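Local coordinates for protein glutamate--tRNA ligase, cytoplasmic (Saccharomyces cerevisiae, PDB 2HRA) that attaches glutamate to tRNA(Glu) using ATP and, through the GST-like N-terminal domain described here, joins a complex with Arc1p and methionyl-tRNA synthetase, at residues Thr22-Lys28 against Ala52-Asp58; Ile84-Gly88 against Lys134-Ala138; Trp96-Ala100 against Ala137-Cys142; Arg126-Leu130 against Trp167-Leu171. All coordinates share one frame; numbering follows the deposited sequence.

Interaction 1: Thr22-Lys28 against Ala52-Asp58; sequences TLTINGK and AIKLVDD
Leu23 and Ile25 pair in parallel with strand 52-56, the second strand of a beta-alpha-beta unit (strand 21-26, helix 34-46, strand 51-56) in the GST-like fold. The backbone ladder is regular: Leu23 N donates to Ala52 O at 2.9 Å and Leu23 O receives Lys54 N; Ile25 repeats this with Lys54 O and Val56 N, and Gly27 N closes the series on Val56 O at 3.0 Å. For apolar contact, Thr24 CG2 meets Val56 CG1 at 3.5 Å, the side chains crossing at about a right angle, while Leu23, Ile25 and Ile53 on the other face pack on helix 34-46. Polar side chains take over where the strands end. With CG anti to the backbone N (chi1 -178°), Asn26 offers OD1 to Lys28 N at 2.9 Å, an Asx turn, and to Asp58 N at 3.1 Å, the donors arriving from opposite faces of the amide. Its ND2 bonds to Pro62 O. With an alanine here, Lys28 N and Asp58 N would probably lose their shared acceptor, and Pro62 O its donor, leaving the turns less firmly held. Lys28, extended beyond CG, forms a salt bridge to Asp57: NZ lies 3.1 Å from OD1, above the carboxylate plane.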
loop_
_atom_site.group_PDB
_atom_site.type_symbol
_atom_site.label_atom_id
_atom_site.label_comp_id
_atom_site.label_asym_id
_atom_site.label_seq_id
_atom_site.Cartn_x
_atom_site.Cartn_y
_atom_site.Cartn_z
ATOM N N THR A 22 -2.778 -6.419 15.923
ATOM C CA THR A 22 -3.887 -5.595 15.455
ATOM C C THR A 22 -3.342 -4.494 14.561
ATOM O O THR A 22 -2.343 -3.856 14.915
ATOM C CB THR A 22 -4.656 -4.982 16.624
ATOM O OG1 THR A 22 -5.060 -6.042 17.494
ATOM C CG2 THR A 22 -5.896 -4.227 16.120
ATOM N N LEU A 23 -3.962 -4.333 13.391
ATOM C CA LEU A 23 -3.688 -3.198 12.500
ATOM C C LEU A 23 -4.911 -2.311 12.396
ATOM O O LEU A 23 -5.932 -2.694 11.827
ATOM C CB LEU A 23 -3.291 -3.668 11.093
ATOM C CG LEU A 23 -2.992 -2.577 10.030
ATOM C CD1 LEU A 23 -1.847 -1.705 10.476
ATOM C CD2 LEU A 23 -2.734 -3.201 8.644
ATOM N N THR A 24 -4.795 -1.092 12.913
ATOM C CA THR A 24 -5.861 -0.125 12.759
ATOM C C THR A 24 -5.672 0.671 11.463
ATOM O O THR A 24 -4.571 1.128 11.164
ATOM C CB THR A 24 -5.922 0.799 13.989
ATOM O OG1 THR A 24 -5.866 -0.002 15.189
ATOM C CG2 THR A 24 -7.203 1.611 13.972
ATOM N N ILE A 25 -6.737 0.805 10.683
ATOM C CA ILE A 25 -6.734 1.582 9.443
ATOM C C ILE A 25 -7.791 2.660 9.542
ATOM O O ILE A 25 -8.908 2.369 9.885
ATOM C CB ILE A 25 -7.014 0.697 8.197
ATOM C CG1 ILE A 25 -5.950 -0.396 8.073
ATOM C CG2 ILE A 25 -6.964 1.524 6.915
ATOM C CD1 ILE A 25 -4.595 0.132 7.537
ATOM N N ASN A 26 -7.418 3.905 9.225
ATOM C CA ASN A 26 -8.274 5.082 9.397
ATOM C C ASN A 26 -8.856 5.502 8.052
ATOM O O ASN A 26 -8.112 5.883 7.172
ATOM C CB ASN A 26 -7.423 6.222 9.973
ATOM C CG ASN A 26 -8.214 7.503 10.244
ATOM O OD1 ASN A 26 -9.402 7.619 9.908
ATOM N ND2 ASN A 26 -7.545 8.479 10.865
ATOM N N GLY A 27 -10.180 5.458 7.899
ATOM C CA GLY A 27 -10.836 5.824 6.640
ATOM C C GLY A 27 -10.979 7.319 6.354
ATOM O O GLY A 27 -11.397 7.713 5.247
ATOM N N LYS A 28 -10.642 8.167 7.328
ATOM C CA LYS A 28 -10.658 9.621 7.104
ATOM C C LYS A 28 -9.251 10.224 6.999
ATOM O O LYS A 28 -9.105 11.426 6.857
ATOM C CB LYS A 28 -11.522 10.323 8.165
ATOM C CG LYS A 28 -12.943 10.663 7.651
ATOM C CD LYS A 28 -13.935 10.796 8.765
ATOM C CE LYS A 28 -15.367 10.916 8.249
ATOM N NZ LYS A 28 -16.384 10.715 9.352
ATOM N N ALA A 52 -5.367 -8.867 12.956
ATOM C CA ALA A 52 -6.767 -8.498 13.048
ATOM C C ALA A 52 -6.872 -7.050 12.587
ATOM O O ALA A 52 -6.117 -6.208 13.053
ATOM C CB ALA A 52 -7.249 -8.642 14.488
ATOM N N ILE A 53 -7.762 -6.769 11.643
ATOM C CA ILE A 53 -7.886 -5.433 11.090
ATOM C C ILE A 53 -8.972 -4.708 11.862
ATOM O O ILE A 53 -10.025 -5.263 12.107
ATOM C CB ILE A 53 -8.187 -5.467 9.582
ATOM C CG1 ILE A 53 -7.023 -6.141 8.847
ATOM C CG2 ILE A 53 -8.431 -4.069 9.056
ATOM C CD1 ILE A 53 -7.269 -6.395 7.375
ATOM N N LYS A 54 -8.684 -3.491 12.288
ATOM C CA LYS A 54 -9.620 -2.685 13.062
ATOM C C LYS A 54 -9.748 -1.338 12.361
ATOM O O LYS A 54 -8.783 -0.847 11.789
ATOM C CB LYS A 54 -9.118 -2.482 14.487
ATOM C CG LYS A 54 -10.117 -1.777 15.414
ATOM C CD LYS A 54 -9.433 -0.790 16.351
ATOM C CE LYS A 54 -10.438 -0.011 17.211
ATOM N NZ LYS A 54 -11.143 1.086 16.459
ATOM N N LEU A 55 -10.949 -0.774 12.388
ATOM C CA LEU A 55 -11.243 0.469 11.700
ATOM C C LEU A 55 -11.491 1.630 12.637
ATOM O O LEU A 55 -12.132 1.494 13.684
ATOM C CB LEU A 55 -12.489 0.331 10.855
ATOM C CG LEU A 55 -12.558 -0.821 9.895
ATOM C CD1 LEU A 55 -14.022 -0.983 9.493
ATOM C CD2 LEU A 55 -11.645 -0.581 8.691
ATOM N N VAL A 56 -10.986 2.788 12.236
ATOM C CA VAL A 56 -11.390 4.051 12.845
ATOM C C VAL A 56 -11.722 4.972 11.686
ATOM O O VAL A 56 -11.387 4.670 10.545
ATOM C CB VAL A 56 -10.313 4.612 13.786
ATOM C CG1 VAL A 56 -9.980 3.560 14.854
ATOM C CG2 VAL A 56 -9.046 5.044 13.009
ATOM N N ASP A 57 -12.420 6.062 11.969
ATOM C CA ASP A 57 -12.897 6.948 10.921
ATOM C C ASP A 57 -12.880 8.337 11.508
ATOM O O ASP A 57 -13.909 8.895 11.894
ATOM C CB ASP A 57 -14.299 6.537 10.465
ATOM C CG ASP A 57 -14.676 7.114 9.115
ATOM O OD1 ASP A 57 -15.748 7.732 9.029
ATOM O OD2 ASP A 57 -13.914 6.961 8.139
ATOM N N ASP A 58 -11.673 8.879 11.609
ATOM C CA ASP A 58 -11.474 10.135 12.304
ATOM C C ASP A 58 -10.202 10.734 11.780
ATOM O O ASP A 58 -9.147 10.133 11.916
ATOM C CB ASP A 58 -11.357 9.883 13.805
ATOM C CG ASP A 58 -11.127 11.154 14.589
ATOM O OD1 ASP A 58 -11.078 12.248 13.976
ATOM O OD2 ASP A 58 -11.000 11.057 15.833
#

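Interaction 2: Ile84-Gly88 against Lys134-Ala138; sequences IFDNG and KYSAA
Asn87 spans the gap to Tyr135 and Ser136 and has the largest area buried by this contact. CB leaves the backbone toward segment 134-138, and chi1 of 66° sets CG between the backbone N and the carbonyl carbon, 4.0 Å from Ser136 CB. Beyond CG the amide divides its work. OD1 rests against Ser136 CB at 3.6 Å, whereas ND2 donates to Tyr135 O at 3.0 Å; the bond is straight (166°) and lies in the amide plane of Asn87, but it meets the carbonyl from above that group's own plane. ND2 also touches Lys134 CB at 3.5 Å. A leucine in its place would probably leave Tyr135 O without this donor and the loop less firmly fixed to the start of the helix. On the exposed side, Lys134 bends at chi3 and brings NZ to 3.2 Å from Asp86 OD1, a salt bridge using the syn lone pair. On the inner side, Phe85 CD2 lies 4.2 Å from Ala137 CB. Ser136 is the N-cap of helix 137-148: OG accepts from Ala138 N, and Asp139 OD1 accepts in return from Ser136 N, consistent with the N-capping Ser-x-x-Asp sequence of GST folds. The loop before helix 90-104 is thus joined to this helix start, with helix 34-46 touching Phe85 and Tyr135, and helix 73-80 touching Phe85 and Ala137.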
loop_
_atom_site.group_PDB
_atom_site.type_symbol
_atom_site.label_atom_id
_atom_site.label_comp_id
_atom_site.label_asym_id
_atom_site.label_seq_id
_atom_site.Cartn_x
_atom_site.Cartn_y
_atom_site.Cartn_z
ATOM N N ILE A 84 6.978 -13.955 5.740
ATOM C CA ILE A 84 6.171 -13.686 4.557
ATOM C C ILE A 84 6.887 -12.762 3.563
ATOM O O ILE A 84 6.934 -13.048 2.365
ATOM C CB ILE A 84 4.775 -13.107 4.959
ATOM C CG1 ILE A 84 4.014 -14.222 5.723
ATOM C CG2 ILE A 84 3.998 -12.547 3.710
ATOM C CD1 ILE A 84 2.544 -13.956 5.928
ATOM N N PHE A 85 7.420 -11.656 4.074
ATOM C CA PHE A 85 8.144 -10.692 3.244
ATOM C C PHE A 85 9.604 -11.117 3.184
ATOM O O PHE A 85 10.456 -10.536 3.837
ATOM C CB PHE A 85 7.937 -9.282 3.801
ATOM C CG PHE A 85 6.507 -8.868 3.774
ATOM C CD1 PHE A 85 5.731 -8.911 4.929
ATOM C CD2 PHE A 85 5.904 -8.546 2.568
ATOM C CE1 PHE A 85 4.380 -8.583 4.878
ATOM C CE2 PHE A 85 4.567 -8.218 2.510
ATOM C CZ PHE A 85 3.797 -8.245 3.680
ATOM N N ASP A 86 9.853 -12.175 2.406
ATOM C CA ASP A 86 11.122 -12.903 2.406
ATOM C C ASP A 86 11.885 -12.802 1.093
ATOM O O ASP A 86 12.860 -13.520 0.918
ATOM C CB ASP A 86 10.880 -14.401 2.698
ATOM C CG ASP A 86 10.113 -15.122 1.580
ATOM O OD1 ASP A 86 9.694 -14.484 0.581
ATOM O OD2 ASP A 86 9.922 -16.354 1.698
ATOM N N ASN A 87 11.421 -11.958 0.168
ATOM C CA ASN A 87 12.076 -11.791 -1.133
ATOM C C ASN A 87 12.510 -10.351 -1.388
ATOM O O ASN A 87 11.752 -9.413 -1.172
ATOM C CB ASN A 87 11.198 -12.321 -2.281
ATOM C CG ASN A 87 9.910 -11.530 -2.485
ATOM O OD1 ASN A 87 9.355 -10.924 -1.559
ATOM N ND2 ASN A 87 9.419 -11.550 -3.714
ATOM N N GLY A 88 13.736 -10.184 -1.853
ATOM C CA GLY A 88 14.326 -8.861 -2.029
ATOM C C GLY A 88 15.479 -8.603 -1.063
ATOM O O GLY A 88 15.350 -8.812 0.164
ATOM N N LYS A 134 7.785 -13.291 -8.020
ATOM C CA LYS A 134 6.848 -12.909 -6.963
ATOM C C LYS A 134 6.975 -11.413 -6.778
ATOM O O LYS A 134 8.075 -10.894 -6.874
ATOM C CB LYS A 134 7.287 -13.547 -5.612
ATOM C CG LYS A 134 6.467 -14.671 -5.090
ATOM C CD LYS A 134 7.287 -15.577 -4.160
ATOM C CE LYS A 134 7.788 -14.874 -2.898
ATOM N NZ LYS A 134 8.169 -15.871 -1.858
ATOM N N TYR A 135 5.886 -10.714 -6.490
ATOM C CA TYR A 135 6.052 -9.311 -6.051
ATOM C C TYR A 135 6.664 -9.292 -4.658
ATOM O O TYR A 135 6.709 -10.319 -3.934
ATOM C CB TYR A 135 4.762 -8.466 -6.111
ATOM C CG TYR A 135 3.612 -9.032 -5.293
ATOM C CD1 TYR A 135 3.601 -8.956 -3.893
ATOM C CD2 TYR A 135 2.541 -9.637 -5.913
ATOM C CE1 TYR A 135 2.563 -9.500 -3.162
ATOM C CE2 TYR A 135 1.490 -10.172 -5.174
ATOM C CZ TYR A 135 1.505 -10.108 -3.807
ATOM O OH TYR A 135 0.462 -10.666 -3.091
ATOM N N SER A 136 7.186 -8.137 -4.299
ATOM C CA SER A 136 7.812 -7.930 -2.998
ATOM C C SER A 136 7.170 -6.746 -2.293
ATOM O O SER A 136 6.266 -6.082 -2.815
ATOM C CB SER A 136 9.312 -7.675 -3.188
ATOM O OG SER A 136 9.491 -6.371 -3.739
ATOM N N ALA A 137 7.686 -6.465 -1.111
ATOM C CA ALA A 137 7.284 -5.325 -0.306
ATOM C C ALA A 137 7.485 -4.042 -1.060
ATOM O O ALA A 137 6.773 -3.058 -0.824
ATOM C CB ALA A 137 8.093 -5.300 1.053
ATOM N N ALA A 138 8.472 -4.008 -1.947
ATOM C CA ALA A 138 8.681 -2.816 -2.761
ATOM C C ALA A 138 7.405 -2.495 -3.581
ATOM O O ALA A 138 6.963 -1.344 -3.679
ATOM C CB ALA A 138 9.920 -3.016 -3.680
#

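Interaction 3: Trp96-Ala100 against Ala137-Cys142; sequences WVNLA and AADVAC
Ala100 CB is the bump that comes deepest into the neighbouring helix: the methyl presses on Ala141 O at 3.2 Å and also lies beside Ala141 CB at 3.8 Å. Such closeness is possible because small residues line the interface. The short axes approach to 8.2 Å and run almost exactly parallel, 3° apart. Next to this methyl, Cys142 fills the hollow between successive turns of helix 90-104. Its SG, anti to its carbonyl carbon (chi1 -66°), lies 3.5 Å from Trp96 O and 3.8 Å from Ala100 CB. Val97 works in the other direction: one branch, CG2, settles between Ala137 O and Ala141 CB, 4.0 Å from the latter. At the upstream end Trp96 contributes mainly its CB, which abuts Ala138 CB at 3.7 Å, while the indole turns away from the second helix. No hydrogen bond crosses the contact; the segments are held by close van der Waals packing. The pair belongs to the helical bundle of the GST-like C-terminal subdomain, where the Trp96 indole reaches Thr118 and Leu119 of helix 109-122 and Phe74 of helix 73-80 touches Val97 and Ala141; helix 34-46 of the beta-alpha-beta unit meets the bundle at Val140.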
loop_
_atom_site.group_PDB
_atom_site.type_symbol
_atom_site.label_atom_id
_atom_site.label_comp_id
_atom_site.label_asym_id
_atom_site.label_seq_id
_atom_site.Cartn_x
_atom_site.Cartn_y
_atom_site.Cartn_z
ATOM N N TRP A 96 12.926 1.418 -2.326
ATOM C CA TRP A 96 11.698 1.561 -3.057
ATOM C C TRP A 96 10.558 1.829 -2.098
ATOM O O TRP A 96 9.639 2.541 -2.411
ATOM C CB TRP A 96 11.446 0.342 -3.949
ATOM C CG TRP A 96 12.392 0.316 -5.074
ATOM C CD1 TRP A 96 13.524 -0.441 -5.186
ATOM C CD2 TRP A 96 12.333 1.131 -6.259
ATOM N NE1 TRP A 96 14.176 -0.137 -6.365
ATOM C CE2 TRP A 96 13.456 0.817 -7.040
ATOM C CE3 TRP A 96 11.430 2.088 -6.732
ATOM C CZ2 TRP A 96 13.709 1.436 -8.271
ATOM C CZ3 TRP A 96 11.682 2.698 -7.937
ATOM C CH2 TRP A 96 12.805 2.374 -8.701
ATOM N N VAL A 97 10.613 1.251 -0.922
ATOM C CA VAL A 97 9.668 1.605 0.128
ATOM C C VAL A 97 9.824 3.061 0.534
ATOM O O VAL A 97 8.838 3.746 0.738
ATOM C CB VAL A 97 9.860 0.729 1.339
ATOM C CG1 VAL A 97 8.977 1.244 2.476
ATOM C CG2 VAL A 97 9.515 -0.719 0.953
ATOM N N ASN A 98 11.064 3.534 0.638
ATOM C CA ASN A 98 11.321 4.962 0.876
ATOM C C ASN A 98 10.736 5.849 -0.209
ATOM O O ASN A 98 10.101 6.870 0.084
ATOM C CB ASN A 98 12.823 5.218 0.986
ATOM C CG ASN A 98 13.421 4.659 2.269
ATOM O OD1 ASN A 98 12.724 4.462 3.272
ATOM N ND2 ASN A 98 14.723 4.413 2.252
ATOM N N LEU A 99 10.955 5.490 -1.473
ATOM C CA LEU A 99 10.384 6.272 -2.577
ATOM C C LEU A 99 8.863 6.364 -2.481
ATOM O O LEU A 99 8.273 7.430 -2.679
ATOM C CB LEU A 99 10.758 5.663 -3.946
ATOM C CG LEU A 99 10.247 6.502 -5.135
ATOM C CD1 LEU A 99 10.995 7.833 -5.242
ATOM C CD2 LEU A 99 10.305 5.734 -6.444
ATOM N N ALA A 100 8.219 5.238 -2.172
ATOM C CA ALA A 100 6.775 5.207 -2.076
ATOM C C ALA A 100 6.296 6.108 -0.936
ATOM O O ALA A 100 5.391 6.906 -1.101
ATOM C CB ALA A 100 6.281 3.732 -1.855
ATOM N N ALA A 137 7.686 -6.465 -1.111
ATOM C CA ALA A 137 7.284 -5.325 -0.306
ATOM C C ALA A 137 7.485 -4.042 -1.060
ATOM O O ALA A 137 6.773 -3.058 -0.824
ATOM C CB ALA A 137 8.093 -5.300 1.053
ATOM N N ALA A 138 8.472 -4.008 -1.947
ATOM C CA ALA A 138 8.681 -2.816 -2.761
ATOM C C ALA A 138 7.405 -2.495 -3.581
ATOM O O ALA A 138 6.963 -1.344 -3.679
ATOM C CB ALA A 138 9.920 -3.016 -3.680
ATOM N N ASP A 139 6.845 -3.527 -4.207
ATOM C CA ASP A 139 5.658 -3.383 -5.024
ATOM C C ASP A 139 4.469 -2.960 -4.164
ATOM O O ASP A 139 3.652 -2.150 -4.583
ATOM C CB ASP A 139 5.342 -4.710 -5.741
ATOM C CG ASP A 139 6.446 -5.138 -6.669
ATOM O OD1 ASP A 139 7.233 -6.040 -6.269
ATOM O OD2 ASP A 139 6.557 -4.557 -7.775
ATOM N N VAL A 140 4.375 -3.505 -2.954
ATOM C CA VAL A 140 3.221 -3.235 -2.090
ATOM C C VAL A 140 3.214 -1.783 -1.679
ATOM O O VAL A 140 2.188 -1.103 -1.732
ATOM C CB VAL A 140 3.242 -4.179 -0.858
ATOM C CG1 VAL A 140 2.170 -3.836 0.125
ATOM C CG2 VAL A 140 3.113 -5.641 -1.308
ATOM N N ALA A 141 4.375 -1.292 -1.301
ATOM C CA ALA A 141 4.502 0.079 -0.877
ATOM C C ALA A 141 4.241 1.042 -2.020
ATOM O O ALA A 141 3.538 2.047 -1.826
ATOM C CB ALA A 141 5.887 0.314 -0.250
ATOM N N CYS A 142 4.784 0.759 -3.216
ATOM C CA CYS A 142 4.596 1.673 -4.340
ATOM C C CYS A 142 3.180 1.616 -4.868
ATOM O O CYS A 142 2.617 2.655 -5.245
ATOM C CB CYS A 142 5.630 1.437 -5.449
ATOM S SG CYS A 142 7.333 1.837 -4.966
#

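Interaction 4: Arg126-Leu130 against Trp167-Leu171; sequences RTFIL and WYTLL
Trp167 presents the CD1 edge of its indole to Thr127 O, 3.3 Å away and lying in the ring plane. CG stands anti to the backbone N (chi1 162°), which carries the ring out from helix 162-172 to the loop. At the far end of the indole, CZ2 meets Ile129 CD1 at 3.9 Å, and one face carries Leu171 CD1 from the next turn of the same helix. The ring nitrogen NE1 donates to Asp139 OD2, the oxygen that also accepts from Ile129 N, so helix 137-148 fixes both sides of the contact. These segments lie in the two regions through which the synthetase binds Arc1p, and here they bring the loop after helix 109-122 against helix 162-172 within the GST-like all-helical subdomain. Phe128 is the second large surface: CE2 touches Leu170 CD2 and Leu171 CD2, each at 3.9 Å, and CD2 approaches Trp167 CD1 at 4.2 Å. Thr127 CG2 lies over the centre of the Phe128 ring, 3.8 Å above its plane. Leu170 CD2 lies alongside, touching the CE2 side of the ring and, at 3.4 Å, Thr127 CG2, closer than ordinary van der Waals packing; Leu170 and Thr127 cross at about a right angle.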
loop_
_atom_site.group_PDB
_atom_site.type_symbol
_atom_site.label_atom_id
_atom_site.label_comp_id
_atom_site.label_asym_id
_atom_site.label_seq_id
_atom_site.Cartn_x
_atom_site.Cartn_y
_atom_site.Cartn_z
ATOM N N ARG A 126 11.226 -5.572 -16.379
ATOM C CA ARG A 126 10.833 -6.300 -15.181
ATOM C C ARG A 126 9.303 -6.318 -15.036
ATOM O O ARG A 126 8.669 -5.305 -15.313
ATOM C CB ARG A 126 11.400 -5.551 -13.968
ATOM C CG ARG A 126 12.891 -5.613 -13.853
ATOM C CD ARG A 126 13.388 -5.198 -12.504
ATOM N NE ARG A 126 14.851 -5.249 -12.448
ATOM C CZ ARG A 126 15.662 -4.264 -12.855
ATOM N NH1 ARG A 126 15.187 -3.126 -13.350
ATOM N NH2 ARG A 126 16.977 -4.412 -12.780
ATOM N N THR A 127 8.718 -7.428 -14.573
ATOM C CA THR A 127 7.300 -7.445 -14.173
ATOM C C THR A 127 7.082 -6.713 -12.846
ATOM O O THR A 127 6.159 -5.889 -12.703
ATOM C CB THR A 127 6.781 -8.869 -14.021
ATOM O OG1 THR A 127 7.070 -9.571 -15.221
ATOM C CG2 THR A 127 5.266 -8.879 -13.803
ATOM N N PHE A 128 7.952 -7.006 -11.888
ATOM C CA PHE A 128 7.888 -6.412 -10.563
ATOM C C PHE A 128 9.165 -5.630 -10.298
ATOM O O PHE A 128 10.154 -5.826 -10.964
ATOM C CB PHE A 128 7.673 -7.503 -9.517
ATOM C CG PHE A 128 6.400 -8.247 -9.721
ATOM C CD1 PHE A 128 6.401 -9.604 -9.951
ATOM C CD2 PHE A 128 5.206 -7.566 -9.783
ATOM C CE1 PHE A 128 5.222 -10.276 -10.185
ATOM C CE2 PHE A 128 4.044 -8.225 -10.016
ATOM C CZ PHE A 128 4.052 -9.581 -10.223
ATOM N N ILE A 129 9.123 -4.745 -9.312
ATOM C CA ILE A 129 10.174 -3.741 -9.116
ATOM C C ILE A 129 11.561 -4.330 -8.949
ATOM O O ILE A 129 12.532 -3.833 -9.536
ATOM C CB ILE A 129 9.828 -2.773 -7.950
ATOM C CG1 ILE A 129 8.720 -1.807 -8.432
ATOM C CG2 ILE A 129 11.092 -2.004 -7.518
ATOM C CD1 ILE A 129 7.956 -1.022 -7.314
ATOM N N LEU A 130 11.647 -5.435 -8.216
ATOM C CA LEU A 130 12.932 -6.052 -7.958
ATOM C C LEU A 130 13.203 -7.243 -8.851
ATOM O O LEU A 130 14.251 -7.859 -8.734
ATOM C CB LEU A 130 13.083 -6.422 -6.486
ATOM C CG LEU A 130 13.080 -5.252 -5.517
ATOM C CD1 LEU A 130 13.147 -5.784 -4.101
ATOM C CD2 LEU A 130 14.249 -4.287 -5.837
ATOM N N TRP A 167 2.200 -2.447 -14.876
ATOM C CA TRP A 167 2.461 -2.991 -13.535
ATOM C C TRP A 167 1.311 -2.713 -12.547
ATOM O O TRP A 167 0.976 -3.579 -11.757
ATOM C CB TRP A 167 3.787 -2.438 -13.022
ATOM C CG TRP A 167 4.058 -2.515 -11.565
ATOM C CD1 TRP A 167 4.708 -3.506 -10.906
ATOM C CD2 TRP A 167 3.761 -1.504 -10.585
ATOM N NE1 TRP A 167 4.828 -3.180 -9.575
ATOM C CE2 TRP A 167 4.245 -1.964 -9.352
ATOM C CE3 TRP A 167 3.169 -0.236 -10.648
ATOM C CZ2 TRP A 167 4.122 -1.226 -8.168
ATOM C CZ3 TRP A 167 3.038 0.510 -9.452
ATOM C CH2 TRP A 167 3.498 0.009 -8.246
ATOM N N TYR A 168 0.757 -1.503 -12.575
ATOM C CA TYR A 168 -0.338 -1.107 -11.684
ATOM C C TYR A 168 -1.608 -1.926 -12.006
ATOM O O TYR A 168 -2.258 -2.473 -11.108
ATOM C CB TYR A 168 -0.598 0.410 -11.753
ATOM C CG TYR A 168 -1.631 0.901 -10.746
ATOM C CD1 TYR A 168 -1.244 1.445 -9.539
ATOM C CD2 TYR A 168 -3.003 0.809 -11.009
ATOM C CE1 TYR A 168 -2.195 1.855 -8.594
ATOM C CE2 TYR A 168 -3.949 1.223 -10.085
ATOM C CZ TYR A 168 -3.528 1.741 -8.871
ATOM O OH TYR A 168 -4.440 2.156 -7.925
ATOM N N THR A 169 -1.935 -2.043 -13.285
ATOM C CA THR A 169 -3.059 -2.868 -13.733
ATOM C C THR A 169 -2.879 -4.352 -13.402
ATOM O O THR A 169 -3.840 -5.012 -12.978
ATOM C CB THR A 169 -3.252 -2.683 -15.221
ATOM O OG1 THR A 169 -3.456 -1.285 -15.448
ATOM C CG2 THR A 169 -4.453 -3.478 -15.757
ATOM N N LEU A 170 -1.668 -4.865 -13.561
ATOM C CA LEU A 170 -1.397 -6.251 -13.208
ATOM C C LEU A 170 -1.786 -6.469 -11.755
ATOM O O LEU A 170 -2.642 -7.309 -11.441
ATOM C CB LEU A 170 0.084 -6.593 -13.403
ATOM C CG LEU A 170 0.451 -8.038 -13.047
ATOM C CD1 LEU A 170 -0.370 -9.069 -13.863
ATOM C CD2 LEU A 170 1.940 -8.184 -13.261
ATOM N N LEU A 171 -1.173 -5.682 -10.873
ATOM C CA LEU A 171 -1.424 -5.803 -9.441
ATOM C C LEU A 171 -2.887 -5.516 -9.064
ATOM O O LEU A 171 -3.439 -6.192 -8.200
ATOM C CB LEU A 171 -0.453 -4.920 -8.633
ATOM C CG LEU A 171 0.986 -5.454 -8.633
ATOM C CD1 LEU A 171 1.958 -4.431 -8.077
ATOM C CD2 LEU A 171 1.103 -6.787 -7.856
#

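Overall arrangement
Interaction 1 belongs to the sheet and stands apart: its nearest atoms are about 10 Å from interactions 2 and 3, and it lies on the opposite side of the chain's centre from interaction 4. Its chemistry is mainly backbone hydrogen bonding, as befits paired strands. The other three gather around helix 137-148. Interaction 3 is the fully buried one, packed through small, mostly apolar groups with no hydrogen bond across it; interaction 2, sharing Ala137 and Ala138 with it, mixes a surface salt bridge with one hydrogen bond from a side-chain amide. Interaction 4 is partly buried and apolar, yet linked to interaction 3 through Asp139 and to interaction 2 by Tyr135 packing on Phe128 and Leu171.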